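Local coordinates for translation initiation factor eIF2b-like protein,Translation initiation factor eIF2b-like protein (Chaetomium thermophilum, PDB 4ZEM) that forms the beta subunit of the decameric initiation factor eIF2B, which probably acts as the guanine-nucleotide exchange factor in translation initiation, at residues 52-57 with 165-170; 191-196 with 265-270. One frame throughout, in Å; residues are numbered along the deposited sequence.

The two contacts sit in different parts of the fold, on opposite sides of the chain's centre, their own centres 38 Å apart and their nearest atoms about 20 Å apart. Contact 1 joins two antiparallel helices of the helical N-terminal part; contact 2 pairs two parallel strands in the mixed sheet of the Rossmann-like C-terminal part. Along the sequence they follow in series: the chain leaves helix 154-182, which supplies residues 165-170, by way of the short helix 185-188 and enters strand 194-198, so it passes from one contact into the other. One is mainly apolar packing with a long ionic pair at its margin; the other is a hydrogen-bonded backbone pairing.

Contact 1. Residues 52-57 with 165-170; sequences LLRQVV and DGIEEI
The helical segments 52-57 and 165-170 run antiparallel, their axes 9.6 Å apart at closest approach, and draw nearest where the CA atoms of Arg54 and Ile167 stand 6.2 Å from each other. Ile167 fills the space between them. Its CG2 branch lies against Arg54 CB at 3.7 Å, while CD1 reaches farther, to Arg54 CA at 3.7 Å and to Val57 CG2 at 3.8 Å. With CG1 anti to the carbonyl carbon (chi1 -62°), CG2 rests on Arg54 and the longer CG1 branch carries CD1 on to Val57, which suits this beta-branched residue to a buried seam. Val96 and Leu99 of helix 88-104 also touch it.

Arg54 serves the seam with its aliphatic base and carries its charge out to the partly exposed margin on a chain extended to NE. There NH2 meets Glu168 OE1 in a long salt bridge of 3.8 Å, the guanidinium and carboxylate planes turned 53° apart. Replacing Arg54 by an alanine would probably leave Glu168 without this ionic mate. Arg20 brings a like charge close to Arg54, which the nearby carboxylate may partly offset. This is antiparallel helix packing within the helical N-terminal domain of the eIF2B alpha/beta/delta family.

Contact 2. Residues 191-196 with 265-270; sequences PGDYVL and VNKVIF
Leu196 lies alongside Val268, the two side chains pointing the same way, with CD1 of Leu196 3.6 Å from CG1 of Val268. They are paired residues on adjacent parallel strands, 194-198 and 267-271, the first and fourth in chain order and neighbours in the middle of a Rossmann-like sheet. In Leu196, CG anti to the backbone N (chi1 -180°) and a chi2 of -77° together bring CD1 beside Val268; on the same side, Leu196 CB packs on Val265 CG1. Helix 287-296 covers Val268 through Ala294.

The opposite face carries Val195, whose CG1 meets Ile269 CD1 at 3.7 Å, and Lys267. Beta-branched Val195 and Ile269 suit their extended positions. The backbones join in parallel fashion: Leu196 N donates to Lys267 O, and Leu196 O accepts from Ile269 N, both nearly straight.

The polar groups gather where the strands begin. The main partner of Lys267 NZ is Gln188 O, which takes a hydrogen bond from it. Lys267 bends at chi3 (57°), and its NZ also forms a salt bridge with Asp193 OD2 at 2.9 Å, on the syn side of the carboxylate and 27° out of its plane. His190 N donates to the same OD2, so NZ and OD2 each have two partners. Ahead of its strand, Asn266 continues the pairing with both backbone and side chain. Its N donates to Tyr194 O at 2.7 Å, while its side-chain oxygen takes the place of a backbone carbonyl: Asn266 OD1 accepts Tyr194 N on an in-plane lone pair at 2.6 Å, and a further hydrogen bond from a water whose O lies 2.8 Å from Asn266 OD1.

Contact 1. Residues 52-57 with 165-170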
ATOM      1  N   LEU A  52      -5.504   1.215  13.714  1.00 50.43           N
ATOM      2  CA  LEU A  52      -6.602   2.036  14.214  1.00 54.65           C
ATOM      3  C   LEU A  52      -7.940   1.348  13.926  1.00 62.09           C
ATOM      4  O   LEU A  52      -8.828   1.325  14.782  1.00 56.13           O
ATOM      5  CB  LEU A  52      -6.554   3.440  13.593  1.00 55.86           C
ATOM      6  CG  LEU A  52      -7.504   4.534  14.111  1.00 61.09           C
ATOM      7  CD1 LEU A  52      -8.926   4.429  13.545  1.00 61.30           C
ATOM      8  CD2 LEU A  52      -7.514   4.562  15.636  1.00 52.08           C
ATOM      9  N   LEU A  53      -8.081   0.801  12.719  1.00 59.68           N
ATOM     10  CA  LEU A  53      -9.310   0.111  12.334  1.00 55.23           C
ATOM     11  C   LEU A  53      -9.530  -1.128  13.197  1.00 57.62           C
ATOM     12  O   LEU A  53     -10.666  -1.469  13.533  1.00 48.50           O
ATOM     13  CB  LEU A  53      -9.280  -0.264  10.852  1.00 47.25           C
ATOM     14  CG  LEU A  53      -9.388   0.924   9.891  1.00 49.09           C
ATOM     15  CD1 LEU A  53      -9.568   0.443   8.457  1.00 45.16           C
ATOM     16  CD2 LEU A  53     -10.527   1.859  10.305  1.00 43.25           C
ATOM     17  N   ARG A  54      -8.438  -1.788  13.570  1.00 55.90           N
ATOM     18  CA  ARG A  54      -8.515  -2.932  14.470  1.00 58.89           C
ATOM     19  C   ARG A  54      -9.090  -2.520  15.825  1.00 66.63           C
ATOM     20  O   ARG A  54      -9.880  -3.251  16.430  1.00 65.10           O
ATOM     21  CB  ARG A  54      -7.140  -3.562  14.662  1.00 47.08           C
ATOM     22  CG  ARG A  54      -7.175  -4.894  15.389  1.00 52.44           C
ATOM     23  CD  ARG A  54      -5.782  -5.472  15.540  1.00 53.78           C
ATOM     24  NE  ARG A  54      -5.786  -6.683  16.349  1.00 62.44           N
ATOM     25  CZ  ARG A  54      -5.530  -6.709  17.652  1.00 67.00           C
ATOM     26  NH1 ARG A  54      -5.244  -5.586  18.296  1.00 59.32           N
ATOM     27  NH2 ARG A  54      -5.557  -7.861  18.307  1.00 69.26           N
ATOM     28  N   GLN A  55      -8.698  -1.339  16.287  1.00 49.49           N
ATOM     29  CA  GLN A  55      -9.167  -0.830  17.565  1.00 57.74           C
ATOM     30  C   GLN A  55     -10.626  -0.387  17.463  1.00 63.81           C
ATOM     31  O   GLN A  55     -11.379  -0.467  18.434  1.00 70.84           O
ATOM     32  CB  GLN A  55      -8.301   0.346  18.016  1.00 53.29           C
ATOM     33  CG  GLN A  55      -6.987  -0.055  18.643  1.00 65.55           C
ATOM     34  CD  GLN A  55      -7.153  -0.960  19.846  1.00 79.47           C
ATOM     35  OE1 GLN A  55      -8.032  -0.751  20.682  1.00 84.35           O
ATOM     36  NE2 GLN A  55      -6.299  -1.975  19.941  1.00 80.85           N
ATOM     37  N   VAL A  56     -11.019   0.064  16.275  1.00 62.07           N
ATOM     38  CA  VAL A  56     -12.414   0.394  16.004  1.00 64.91           C
ATOM     39  C   VAL A  56     -13.282  -0.858  16.100  1.00 64.29           C
ATOM     40  O   VAL A  56     -14.342  -0.841  16.717  1.00 66.19           O
ATOM     41  CB  VAL A  56     -12.574   1.046  14.613  1.00 61.73           C
ATOM     42  CG1 VAL A  56     -14.035   1.159  14.228  1.00 50.10           C
ATOM     43  CG2 VAL A  56     -11.905   2.407  14.591  1.00 61.88           C
ATOM     44  N   VAL A  57     -12.811  -1.950  15.508  1.00 61.74           N
ATOM     45  CA  VAL A  57     -13.521  -3.223  15.581  1.00 59.93           C
ATOM     46  C   VAL A  57     -13.628  -3.670  17.037  1.00 60.42           C
ATOM     47  O   VAL A  57     -14.673  -4.139  17.480  1.00 70.63           O
ATOM     48  CB  VAL A  57     -12.830  -4.317  14.740  1.00 57.70           C
ATOM     49  CG1 VAL A  57     -13.496  -5.667  14.967  1.00 59.64           C
ATOM     50  CG2 VAL A  57     -12.869  -3.946  13.265  1.00 47.25           C
ATOM     51  N   ASP A 165      -8.342 -10.651  14.076  1.00 67.31           N
ATOM     52  CA  ASP A 165      -7.302 -11.544  13.585  1.00 64.51           C
ATOM     53  C   ASP A 165      -6.964 -11.264  12.117  1.00 60.77           C
ATOM     54  O   ASP A 165      -5.791 -11.202  11.736  1.00 58.77           O
ATOM     55  CB  ASP A 165      -7.728 -13.000  13.788  1.00 71.21           C
ATOM     56  CG  ASP A 165      -7.384 -13.512  15.180  1.00 82.28           C
ATOM     57  OD1 ASP A 165      -6.596 -12.842  15.883  1.00 78.60           O
ATOM     58  OD2 ASP A 165      -7.900 -14.575  15.578  1.00 95.04           O
ATOM     59  N   GLY A 166      -7.997 -11.101  11.297  1.00 60.14           N
ATOM     60  CA  GLY A 166      -7.827 -10.845   9.877  1.00 47.17           C
ATOM     61  C   GLY A 166      -7.114  -9.530   9.632  1.00 62.28           C
ATOM     62  O   GLY A 166      -6.304  -9.409   8.700  1.00 55.42           O
ATOM     63  N   ILE A 167      -7.422  -8.537  10.466  1.00 56.00           N
ATOM     64  CA  ILE A 167      -6.770  -7.236  10.376  1.00 52.72           C
ATOM     65  C   ILE A 167      -5.286  -7.335  10.736  1.00 49.74           C
ATOM     66  O   ILE A 167      -4.455  -6.640  10.149  1.00 57.93           O
ATOM     67  CB  ILE A 167      -7.466  -6.197  11.275  1.00 59.16           C
ATOM     68  CG1 ILE A 167      -8.914  -5.993  10.815  1.00 47.07           C
ATOM     69  CG2 ILE A 167      -6.735  -4.863  11.223  1.00 46.44           C
ATOM     70  CD1 ILE A 167      -9.625  -4.854  11.525  1.00 50.43           C
ATOM     71  N   GLU A 168      -4.947  -8.208  11.678  1.00 53.73           N
ATOM     72  CA  GLU A 168      -3.543  -8.421  12.020  1.00 62.60           C
ATOM     73  C   GLU A 168      -2.793  -8.985  10.824  1.00 58.77           C
ATOM     74  O   GLU A 168      -1.642  -8.637  10.573  1.00 69.06           O
ATOM     75  CB  GLU A 168      -3.404  -9.373  13.206  1.00 68.68           C
ATOM     76  CG  GLU A 168      -3.070  -8.697  14.516  1.00 84.12           C
ATOM     77  CD  GLU A 168      -3.129  -9.652  15.697  1.00105.87           C
ATOM     78  OE1 GLU A 168      -4.156 -10.347  15.863  1.00110.88           O
ATOM     79  OE2 GLU A 168      -2.143  -9.702  16.461  1.00121.25           O
ATOM     80  N   GLU A 169      -3.470  -9.858  10.088  1.00 57.28           N
ATOM     81  CA  GLU A 169      -2.939 -10.454   8.867  1.00 57.71           C
ATOM     82  C   GLU A 169      -2.705  -9.398   7.782  1.00 54.65           C
ATOM     83  O   GLU A 169      -1.695  -9.426   7.069  1.00 54.08           O
ATOM     84  CB  GLU A 169      -3.893 -11.550   8.393  1.00 55.86           C
ATOM     85  CG  GLU A 169      -3.656 -12.858   9.134  1.00 76.94           C
ATOM     86  CD  GLU A 169      -4.809 -13.836   9.010  1.00 98.63           C
ATOM     87  OE1 GLU A 169      -5.332 -14.002   7.888  1.00103.80           O
ATOM     88  OE2 GLU A 169      -5.200 -14.433  10.040  1.00110.94           O
ATOM     89  N   ILE A 170      -3.651  -8.473   7.655  1.00 54.36           N
ATOM     90  CA  ILE A 170      -3.503  -7.359   6.727  1.00 54.58           C
ATOM     91  C   ILE A 170      -2.284  -6.534   7.111  1.00 49.58           C
ATOM     92  O   ILE A 170      -1.500  -6.128   6.256  1.00 45.89           O
ATOM     93  CB  ILE A 170      -4.765  -6.479   6.712  1.00 53.48           C
ATOM     94  CG1 ILE A 170      -5.882  -7.211   5.969  1.00 45.33           C
ATOM     95  CG2 ILE A 170      -4.498  -5.129   6.050  1.00 37.29           C
ATOM     96  CD1 ILE A 170      -7.118  -6.378   5.753  1.00 45.86           C
TER

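Contact 2. Residues 191-196 with 265-270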
ATOM      1  N   PRO A 191      22.999 -10.449 -14.238  1.00 50.99           N
ATOM      2  CA  PRO A 191      24.394 -10.008 -14.112  1.00 47.29           C
ATOM      3  C   PRO A 191      24.777  -8.970 -15.163  1.00 47.84           C
ATOM      4  O   PRO A 191      24.444  -9.132 -16.339  1.00 45.94           O
ATOM      5  CB  PRO A 191      25.182 -11.307 -14.312  1.00 41.05           C
ATOM      6  CG  PRO A 191      24.252 -12.360 -13.774  1.00 53.67           C
ATOM      7  CD  PRO A 191      22.892 -11.921 -14.245  1.00 50.63           C
ATOM      8  N   GLY A 192      25.454  -7.909 -14.726  1.00 42.01           N
ATOM      9  CA  GLY A 192      25.902  -6.853 -15.615  1.00 36.76           C
ATOM     10  C   GLY A 192      24.831  -5.843 -16.002  1.00 46.73           C
ATOM     11  O   GLY A 192      25.082  -4.940 -16.800  1.00 52.98           O
ATOM     12  N   ASP A 193      23.640  -5.977 -15.427  1.00 37.88           N
ATOM     13  CA  ASP A 193      22.545  -5.066 -15.751  1.00 46.51           C
ATOM     14  C   ASP A 193      22.881  -3.632 -15.365  1.00 44.55           C
ATOM     15  O   ASP A 193      23.516  -3.373 -14.337  1.00 42.63           O
ATOM     16  CB  ASP A 193      21.255  -5.480 -15.037  1.00 49.96           C
ATOM     17  CG  ASP A 193      20.324  -6.287 -15.917  1.00 56.66           C
ATOM     18  OD1 ASP A 193      20.698  -6.603 -17.067  1.00 58.23           O
ATOM     19  OD2 ASP A 193      19.213  -6.614 -15.441  1.00 57.12           O
ATOM     20  N   TYR A 194      22.430  -2.703 -16.196  1.00 42.76           N
ATOM     21  CA  TYR A 194      22.475  -1.287 -15.869  1.00 36.05           C
ATOM     22  C   TYR A 194      21.054  -0.876 -15.525  1.00 41.91           C
ATOM     23  O   TYR A 194      20.193  -0.788 -16.406  1.00 43.38           O
ATOM     24  CB  TYR A 194      23.028  -0.489 -17.041  1.00 34.33           C
ATOM     25  CG  TYR A 194      24.496  -0.189 -16.912  1.00 45.48           C
ATOM     26  CD1 TYR A 194      24.971   1.119 -16.953  1.00 38.94           C
ATOM     27  CD2 TYR A 194      25.420  -1.222 -16.804  1.00 40.50           C
ATOM     28  CE1 TYR A 194      26.329   1.387 -16.862  1.00 40.89           C
ATOM     29  CE2 TYR A 194      26.777  -0.965 -16.686  1.00 43.70           C
ATOM     30  CZ  TYR A 194      27.226   0.335 -16.721  1.00 45.14           C
ATOM     31  OH  TYR A 194      28.575   0.572 -16.620  1.00 44.58           O
ATOM     32  N   VAL A 195      20.816  -0.631 -14.241  1.00 31.96           N
ATOM     33  CA  VAL A 195      19.466  -0.391 -13.748  1.00 31.86           C
ATOM     34  C   VAL A 195      19.285   1.060 -13.349  1.00 37.76           C
ATOM     35  O   VAL A 195      19.953   1.561 -12.442  1.00 40.57           O
ATOM     36  CB  VAL A 195      19.150  -1.295 -12.529  1.00 35.47           C
ATOM     37  CG1 VAL A 195      17.776  -0.984 -11.962  1.00 38.41           C
ATOM     38  CG2 VAL A 195      19.259  -2.761 -12.915  1.00 32.61           C
ATOM     39  N   LEU A 196      18.336   1.721 -13.998  1.00 38.88           N
ATOM     40  CA  LEU A 196      18.072   3.118 -13.717  1.00 37.19           C
ATOM     41  C   LEU A 196      16.966   3.190 -12.665  1.00 36.61           C
ATOM     42  O   LEU A 196      15.841   2.749 -12.897  1.00 39.24           O
ATOM     43  CB  LEU A 196      17.704   3.857 -15.014  1.00 45.45           C
ATOM     44  CG  LEU A 196      17.370   5.358 -15.071  1.00 50.52           C
ATOM     45  CD1 LEU A 196      15.971   5.686 -14.585  1.00 55.53           C
ATOM     46  CD2 LEU A 196      18.416   6.203 -14.356  1.00 46.43           C
ATOM     47  N   VAL A 265      21.043   2.287 -20.341  1.00 48.18           N
ATOM     48  CA  VAL A 265      20.513   1.424 -19.271  1.00 48.85           C
ATOM     49  C   VAL A 265      19.746   0.210 -19.805  1.00 42.76           C
ATOM     50  O   VAL A 265      19.270   0.210 -20.936  1.00 42.46           O
ATOM     51  CB  VAL A 265      19.591   2.203 -18.296  1.00 43.52           C
ATOM     52  CG1 VAL A 265      20.165   3.585 -18.008  1.00 45.90           C
ATOM     53  CG2 VAL A 265      18.175   2.305 -18.837  1.00 44.08           C
ATOM     54  N   ASN A 266      19.710  -0.859 -19.016  1.00 47.54           N
ATOM     55  CA  ASN A 266      18.951  -2.062 -19.365  1.00 42.75           C
ATOM     56  C   ASN A 266      17.470  -1.982 -18.992  1.00 47.65           C
ATOM     57  O   ASN A 266      16.613  -2.479 -19.718  1.00 52.70           O
ATOM     58  CB  ASN A 266      19.590  -3.276 -18.706  1.00 37.99           C
ATOM     59  CG  ASN A 266      20.940  -3.599 -19.299  1.00 41.78           C
ATOM     60  OD1 ASN A 266      21.970  -3.421 -18.652  1.00 41.84           O
ATOM     61  ND2 ASN A 266      20.943  -4.080 -20.537  1.00 46.87           N
ATOM     62  N   LYS A 267      17.181  -1.392 -17.837  1.00 45.47           N
ATOM     63  CA  LYS A 267      15.813  -1.293 -17.352  1.00 49.20           C
ATOM     64  C   LYS A 267      15.650  -0.119 -16.399  1.00 49.01           C
ATOM     65  O   LYS A 267      16.619   0.354 -15.804  1.00 48.24           O
ATOM     66  CB  LYS A 267      15.380  -2.585 -16.656  1.00 45.22           C
ATOM     67  CG  LYS A 267      16.307  -3.036 -15.543  1.00 42.57           C
ATOM     68  CD  LYS A 267      16.199  -4.537 -15.331  1.00 50.38           C
ATOM     69  CE  LYS A 267      16.504  -5.293 -16.609  1.00 53.67           C
ATOM     70  NZ  LYS A 267      16.458  -6.762 -16.401  1.00 64.85           N
ATOM     71  N   VAL A 268      14.410   0.341 -16.275  1.00 46.12           N
ATOM     72  CA  VAL A 268      14.047   1.438 -15.389  1.00 43.00           C
ATOM     73  C   VAL A 268      13.076   0.940 -14.332  1.00 40.78           C
ATOM     74  O   VAL A 268      12.091   0.271 -14.651  1.00 36.97           O
ATOM     75  CB  VAL A 268      13.398   2.608 -16.154  1.00 44.71           C
ATOM     76  CG1 VAL A 268      13.026   3.716 -15.188  1.00 37.83           C
ATOM     77  CG2 VAL A 268      14.335   3.133 -17.246  1.00 46.17           C
ATOM     78  N   ILE A 269      13.348   1.284 -13.079  1.00 36.66           N
ATOM     79  CA  ILE A 269      12.538   0.839 -11.951  1.00 38.55           C
ATOM     80  C   ILE A 269      11.970   2.031 -11.181  1.00 47.76           C
ATOM     81  O   ILE A 269      12.694   2.972 -10.870  1.00 43.53           O
ATOM     82  CB  ILE A 269      13.355  -0.071 -11.011  1.00 37.81           C
ATOM     83  CG1 ILE A 269      13.766  -1.344 -11.750  1.00 50.12           C
ATOM     84  CG2 ILE A 269      12.551  -0.444  -9.780  1.00 51.30           C
ATOM     85  CD1 ILE A 269      14.546  -2.324 -10.905  1.00 69.63           C
ATOM     86  N   PHE A 270      10.673   1.974 -10.873  1.00 53.29           N
ATOM     87  CA  PHE A 270      10.011   3.010 -10.077  1.00 49.26           C
ATOM     88  C   PHE A 270       9.273   2.429  -8.888  1.00 41.68           C
ATOM     89  O   PHE A 270       8.752   1.313  -8.940  1.00 38.86           O
ATOM     90  CB  PHE A 270       8.941   3.765 -10.886  1.00 48.05           C
ATOM     91  CG  PHE A 270       9.443   4.495 -12.085  1.00 50.94           C
ATOM     92  CD1 PHE A 270       9.258   3.967 -13.351  1.00 52.78           C
ATOM     93  CD2 PHE A 270      10.027   5.739 -11.962  1.00 66.84           C
ATOM     94  CE1 PHE A 270       9.691   4.646 -14.468  1.00 61.65           C
ATOM     95  CE2 PHE A 270      10.458   6.426 -13.080  1.00 75.13           C
ATOM     96  CZ  PHE A 270      10.293   5.879 -14.332  1.00 71.34           C
TER
HETATM   97  O   HOH W   1      24.591  -3.456 -19.709  1.00 53.22           O